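Local atomic coordinates of type 3 secretion system chaperone PscE (Pseudomonas aeruginosa, PDB entry 2UWJ), a protein that acts with PscG as a cytoplasmic chaperone of the type III secretion system, keeping the needle protein PscF from polymerizing too early. Residues Phe49-Gln52 / Gln53-Leu57. Sequence-based numbering, arbitrary orientation.
Sequences FLQQ and QARAL
R55 reaches back one helical turn over Q51, its chain stretched from CG to NE and laid along the helix toward the earlier turn. CG of R55 stands beside its own backbone N (chi1 -73°), 3.4 Å from the carbonyl O of Q51. That oxygen lies over one face of the guanidinium, and CB of Q51 sits 4.0 Å above the guanidinium plane of R55, offset toward its rim. The Q51 chain bends at chi2, and its amide is turned 54° from the guanidinium; OE1 of Q51 comes only to 3.7 Å from NH2 of R55, a loose polar approach. Beneath them the backbone of helix 44-68 runs regularly: N of R55 bonds to O of Q51 at 2.9 Å, and N of A54 to O of L50 at 2.8 Å. Q52 carries its extended chain away to PscG, where OE1 accepts a hydrogen bond from R34 of that chain; A56 packs on W31 of PscG, whereas L50 and L57 face helix 18-40 in the hairpin. The i to i+4 backbone bonds thus carry the polar pairing, while R55 lays its methylenes against the carbonyl O of Q51 and feels at most a weak electrostatic attraction to OE1.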
# COMPACT_ATOMS: atom_id res chain seq x y z
N PHE A 49 -11.94 7.39 -28.25
CA PHE A 49 -10.87 7.32 -27.23
C PHE A 49 -10.99 8.49 -26.24
O PHE A 49 -11.00 8.29 -25.02
CB PHE A 49 -9.54 7.34 -27.99
CG PHE A 49 -8.32 7.27 -27.15
CD1 PHE A 49 -7.83 8.40 -26.51
CD2 PHE A 49 -7.52 6.10 -27.17
CE1 PHE A 49 -6.54 8.38 -25.90
CE2 PHE A 49 -6.24 6.07 -26.57
CZ PHE A 49 -5.75 7.21 -25.94
N LEU A 50 -11.10 9.73 -26.76
CA LEU A 50 -11.23 10.89 -25.92
C LEU A 50 -12.50 10.87 -25.07
O LEU A 50 -12.51 11.35 -23.92
CB LEU A 50 -11.23 12.18 -26.76
CG LEU A 50 -9.91 12.56 -27.46
CD1 LEU A 50 -10.14 13.83 -28.41
CD2 LEU A 50 -8.86 12.86 -26.40
N GLN A 51 -13.59 10.38 -25.63
CA GLN A 51 -14.83 10.36 -24.87
C GLN A 51 -14.69 9.40 -23.67
O GLN A 51 -15.15 9.71 -22.58
CB GLN A 51 -15.99 9.91 -25.76
CG GLN A 51 -16.40 11.00 -26.74
CD GLN A 51 -17.87 11.36 -26.61
OE1 GLN A 51 -18.76 10.63 -27.10
NE2 GLN A 51 -18.14 12.48 -25.93
N GLN A 52 -14.08 8.24 -23.91
CA GLN A 52 -13.87 7.27 -22.84
C GLN A 52 -12.93 7.91 -21.80
O GLN A 52 -13.13 7.76 -20.58
CB GLN A 52 -13.22 6.00 -23.39
CG GLN A 52 -14.20 5.09 -24.17
CD GLN A 52 -13.56 3.76 -24.59
OE1 GLN A 52 -12.78 3.72 -25.56
NE2 GLN A 52 -13.88 2.68 -23.87
N GLN A 53 -11.90 8.63 -22.28
CA GLN A 53 -11.01 9.27 -21.33
C GLN A 53 -11.73 10.31 -20.50
O GLN A 53 -11.52 10.41 -19.27
CB GLN A 53 -9.83 9.91 -22.05
CG GLN A 53 -8.97 10.64 -21.06
CD GLN A 53 -7.52 10.57 -21.46
OE1 GLN A 53 -6.91 11.58 -21.79
NE2 GLN A 53 -6.96 9.35 -21.44
N ALA A 54 -12.56 11.14 -21.15
CA ALA A 54 -13.31 12.15 -20.41
C ALA A 54 -14.25 11.48 -19.39
O ALA A 54 -14.42 11.96 -18.26
CB ALA A 54 -14.16 13.03 -21.39
N ARG A 55 -14.89 10.39 -19.79
CA ARG A 55 -15.80 9.79 -18.82
C ARG A 55 -15.03 9.18 -17.64
O ARG A 55 -15.54 9.17 -16.52
CB ARG A 55 -16.67 8.75 -19.51
CG ARG A 55 -17.79 9.37 -20.45
CD ARG A 55 -18.54 8.18 -21.05
NE ARG A 55 -19.20 8.45 -22.32
CZ ARG A 55 -18.95 7.81 -23.46
NH1 ARG A 55 -18.03 6.83 -23.54
NH2 ARG A 55 -19.64 8.16 -24.54
N ALA A 56 -13.83 8.66 -17.90
CA ALA A 56 -13.01 8.08 -16.81
C ALA A 56 -12.62 9.17 -15.83
O ALA A 56 -12.67 8.99 -14.63
CB ALA A 56 -11.76 7.45 -17.37
N LEU A 57 -12.24 10.32 -16.37
CA LEU A 57 -11.84 11.46 -15.54
C LEU A 57 -13.04 12.00 -14.76
O LEU A 57 -12.92 12.29 -13.55
CB LEU A 57 -11.23 12.55 -16.43
CG LEU A 57 -9.81 12.26 -16.93
CD1 LEU A 57 -9.43 13.32 -18.06
CD2 LEU A 57 -8.84 12.35 -15.74